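Local atomic coordinates of HTH hxlR-type domain-containing protein (Enterococcus faecalis, PDB entry 1Z7U), a protein that probably binds DNA and regulates transcription, as expected of a winged helix-turn-helix protein of the HxlR group. Residues A[97-100]-A[101-105]; A[48-51]-A[52-56]. One frame throughout, in Å; residues are numbered along the deposited sequence.

Interaction 1. Residues A[97-100]-A[101-105]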
# COMPACT_ATOMS: atom_id res chain seq x y z
N CYS A 97 -5.40 3.41 2.97
CA CYS A 97 -5.85 4.32 3.99
C CYS A 97 -7.24 3.90 4.47
O CYS A 97 -7.48 3.84 5.65
CB CYS A 97 -5.87 5.75 3.45
SG CYS A 97 -6.53 6.89 4.62
N HIS A 98 -8.13 3.61 3.52
CA HIS A 98 -9.50 3.23 3.81
C HIS A 98 -9.52 1.92 4.60
O HIS A 98 -10.22 1.80 5.61
CB HIS A 98 -10.28 3.11 2.49
CG HIS A 98 -11.77 3.11 2.63
ND1 HIS A 98 -12.42 2.51 3.69
CD2 HIS A 98 -12.74 3.59 1.82
CE1 HIS A 98 -13.73 2.65 3.54
NE2 HIS A 98 -13.95 3.29 2.41
N TRP A 99 -8.73 0.95 4.17
CA TRP A 99 -8.54 -0.26 4.96
C TRP A 99 -8.11 0.00 6.42
O TRP A 99 -8.74 -0.52 7.36
CB TRP A 99 -7.56 -1.23 4.27
CG TRP A 99 -7.78 -2.58 4.78
CD1 TRP A 99 -8.64 -3.51 4.28
CD2 TRP A 99 -7.20 -3.16 5.97
NE1 TRP A 99 -8.61 -4.65 5.06
CE2 TRP A 99 -7.73 -4.45 6.10
CE3 TRP A 99 -6.28 -2.71 6.92
CZ2 TRP A 99 -7.38 -5.29 7.14
CZ3 TRP A 99 -5.92 -3.56 7.95
CH2 TRP A 99 -6.47 -4.83 8.06
N GLY A 100 -7.04 0.77 6.61
CA GLY A 100 -6.53 1.04 7.95
C GLY A 100 -7.48 1.81 8.85
O GLY A 100 -7.47 1.66 10.06
N GLU A 101 -8.31 2.65 8.25
CA GLU A 101 -9.34 3.41 8.95
C GLU A 101 -10.41 2.45 9.49
O GLU A 101 -10.77 2.51 10.65
CB GLU A 101 -9.94 4.42 7.96
CG GLU A 101 -10.98 5.36 8.50
CD GLU A 101 -11.65 6.17 7.39
OE1 GLU A 101 -11.28 7.35 7.21
OE2 GLU A 101 -12.52 5.61 6.68
N THR A 102 -10.91 1.58 8.63
CA THR A 102 -11.91 0.59 9.02
C THR A 102 -11.38 -0.32 10.14
O THR A 102 -12.03 -0.49 11.16
CB THR A 102 -12.34 -0.23 7.80
OG1 THR A 102 -12.85 0.67 6.82
CG2 THR A 102 -13.44 -1.25 8.17
N PHE A 103 -10.18 -0.85 9.93
CA PHE A 103 -9.52 -1.71 10.90
C PHE A 103 -9.30 -1.04 12.25
O PHE A 103 -9.62 -1.62 13.29
CB PHE A 103 -8.22 -2.22 10.30
CG PHE A 103 -7.45 -3.13 11.20
CD1 PHE A 103 -7.88 -4.42 11.45
CD2 PHE A 103 -6.27 -2.69 11.78
CE1 PHE A 103 -7.15 -5.26 12.29
CE2 PHE A 103 -5.54 -3.51 12.59
CZ PHE A 103 -5.97 -4.81 12.85
N ALA A 104 -8.76 0.19 12.25
CA ALA A 104 -8.53 0.91 13.51
C ALA A 104 -9.81 1.17 14.29
O ALA A 104 -9.82 1.15 15.51
CB ALA A 104 -7.77 2.21 13.27
N GLN A 105 -10.89 1.43 13.57
CA GLN A 105 -12.19 1.65 14.20
C GLN A 105 -12.78 0.38 14.81
O GLN A 105 -13.40 0.44 15.87
CB GLN A 105 -13.15 2.35 13.23
CG GLN A 105 -12.89 3.85 13.18
CD GLN A 105 -13.48 4.53 11.96
OE1 GLN A 105 -14.55 4.16 11.48
NE2 GLN A 105 -12.77 5.53 11.45
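Trp-99 and Phe-103, one helical turn apart, lay their rings along the same side of helix 84-110. The planes are nearly parallel, 19° apart, but slid so far that they hardly overlap, with 5.0 Å between the centroids of the Trp-99 six-membered ring and the Phe-103 ring. The slide brings the Phe-103 methylene over the indole instead: CB sits above that six-membered ring in a CH-pi contact and comes within 3.6 Å of Trp-99 CZ3. In return, Trp-99 CH2 lies over one face of the phenyl ring. Both side chains leave the backbone with CG anti to N (chi1 -159° and -180°), and the indole thus swings forward along the helix to meet the next turn. Beneath them the main-chain bond from Phe-103 N to Trp-99 O is 3.0 Å long.

Glu-101 contributes mostly through its backbone and CB. Its N donates to Cys-97 O at 3.0 Å, and CB rests 3.4 Å from that same oxygen. The extended chain carries the carboxylate away from the helix, where OE1 is hydrogen-bonded to Thr-6 OG1 of the second subunit. Gly-100 O accepts from Ala-104 N at 2.9 Å.

This part of the long C-terminal helix forms part of the dimer interface: Trp-99 NE1 donates to Glu-85 O of the second subunit and its ring packs on Leu-65 there, while Phe-103 and Ala-104 lean on Leu-14, in helix 8-17 of that subunit.

Interaction 2. Residues A[48-51]-A[52-56]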
# COMPACT_ATOMS: atom_id res chain seq x y z
N ILE A 48 7.77 23.43 6.12
CA ILE A 48 8.65 22.96 5.05
C ILE A 48 9.46 24.15 4.54
O ILE A 48 8.93 25.25 4.35
CB ILE A 48 7.87 22.28 3.88
CG1 ILE A 48 8.80 21.37 3.07
CG2 ILE A 48 7.18 23.32 2.99
CD1 ILE A 48 8.11 20.47 2.06
N THR A 49 10.74 23.91 4.32
CA THR A 49 11.62 24.91 3.76
C THR A 49 11.65 24.72 2.25
O THR A 49 11.30 23.65 1.76
CB THR A 49 13.04 24.82 4.36
OG1 THR A 49 13.61 23.55 4.05
CG2 THR A 49 13.00 25.00 5.89
N GLN A 50 12.05 25.76 1.52
CA GLN A 50 12.13 25.71 0.06
C GLN A 50 13.12 24.66 -0.42
O GLN A 50 12.92 24.04 -1.48
CB GLN A 50 12.53 27.08 -0.49
CG GLN A 50 12.58 27.14 -2.01
CD GLN A 50 11.23 26.87 -2.65
OE1 GLN A 50 11.01 25.82 -3.26
NE2 GLN A 50 10.30 27.80 -2.49
N ARG A 51 14.18 24.47 0.35
CA ARG A 51 15.21 23.47 0.03
C ARG A 51 14.60 22.06 0.10
O ARG A 51 14.75 21.27 -0.83
CB ARG A 51 16.38 23.62 0.99
CG ARG A 51 17.69 23.05 0.47
CD ARG A 51 18.86 23.48 1.36
NE ARG A 51 19.31 24.85 1.06
CZ ARG A 51 20.07 25.59 1.87
NH1 ARG A 51 20.47 25.11 3.05
NH2 ARG A 51 20.42 26.81 1.51
N VAL A 52 13.89 21.77 1.19
CA VAL A 52 13.19 20.49 1.34
C VAL A 52 12.11 20.30 0.25
O VAL A 52 12.07 19.25 -0.39
CB VAL A 52 12.65 20.28 2.79
CG1 VAL A 52 11.77 19.05 2.88
CG2 VAL A 52 13.82 20.16 3.76
N LEU A 53 11.30 21.33 0.01
CA LEU A 53 10.26 21.28 -1.03
C LEU A 53 10.78 20.92 -2.43
O LEU A 53 10.29 19.96 -3.03
CB LEU A 53 9.46 22.58 -1.07
CG LEU A 53 8.30 22.72 -2.07
CD1 LEU A 53 7.22 21.64 -1.88
CD2 LEU A 53 7.71 24.10 -1.96
N THR A 54 11.74 21.69 -2.95
CA THR A 54 12.26 21.41 -4.29
C THR A 54 12.89 20.02 -4.36
O THR A 54 12.71 19.30 -5.36
CB THR A 54 13.25 22.50 -4.81
OG1 THR A 54 14.32 22.68 -3.86
CG2 THR A 54 12.55 23.83 -5.02
N ASP A 55 13.59 19.63 -3.30
CA ASP A 55 14.17 18.29 -3.19
C ASP A 55 13.11 17.20 -3.38
O ASP A 55 13.27 16.32 -4.22
CB ASP A 55 14.90 18.11 -1.85
CG ASP A 55 15.55 16.73 -1.71
OD1 ASP A 55 16.61 16.50 -2.35
OD2 ASP A 55 15.03 15.88 -0.95
N ARG A 56 12.03 17.28 -2.60
CA ARG A 56 10.89 16.38 -2.73
C ARG A 56 10.32 16.33 -4.13
O ARG A 56 10.13 15.24 -4.68
CB ARG A 56 9.78 16.79 -1.76
CG ARG A 56 9.68 15.94 -0.51
CD ARG A 56 10.76 16.27 0.50
NE ARG A 56 12.04 15.68 0.12
CZ ARG A 56 12.42 14.45 0.43
NH1 ARG A 56 11.62 13.66 1.15
NH2 ARG A 56 13.61 14.01 0.04
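Thr-49 caps helix 50-63, which follows helix 38-44 as the second helix of the helix-turn-helix and so corresponds to the probable DNA-recognition helix of this family. The cap is light: Thr-49 OG1 accepts from Val-52 N in a weak bond of 3.4 Å. A chi1 of 62° sets that hydroxyl between the backbone N and carbonyl carbon, facing the first turn.

Main-chain bonds then take over. Leu-53 N reaches Thr-49 O at 2.9 Å, followed by Thr-54 N to Gln-50 O at 3.0 Å and Asp-55 N to Arg-51 O at 3.2 Å.

Apolar contacts lie on the inner side. Ile-48, just ahead of the cap, slants across Val-52, CG1 to CG1 at 3.8 Å, and its CD1 reaches Leu-53 CB; Trp-23 packs against both Ile-48 and Val-52. Leu-53 is buried and packs on Leu-41 and Met-42 of helix 38-44 and on Leu-27 of helix 24-33. Gln-50 bends at chi2 and crosses Thr-54 at about a right angle, its OE1 in tight van der Waals contact with Thr-54 CG2 at 3.1 Å.

The polar hold on that amide is NE2, which donates to Asn-38 OD1. Asp-55 and Arg-56 form a salt bridge, OD2 to NH2, close to the guanidinium plane; its modelled length of 2.5 Å is shorter than usual, probably a matter of coordinate precision.

Interaction 2 comes first along the chain, at the start of helix 50-63, and interaction 1 follows in the second half of helix 84-110, with the two-stranded antiparallel wing, 66-71 and 77-82, between them in sequence. Their centres are 31 Å apart, on opposite sides of the chain's centre, and their nearest atoms are about 19 Å apart, so the two do not touch. All four segments belong to the HxlR-like helix-turn-helix region. The separation is consistent with a division of roles: residues 48-56 belong to the winged helix-turn-helix head that probably meets DNA, whereas residues 97-105 help join the two subunits, an association that would pair two such heads.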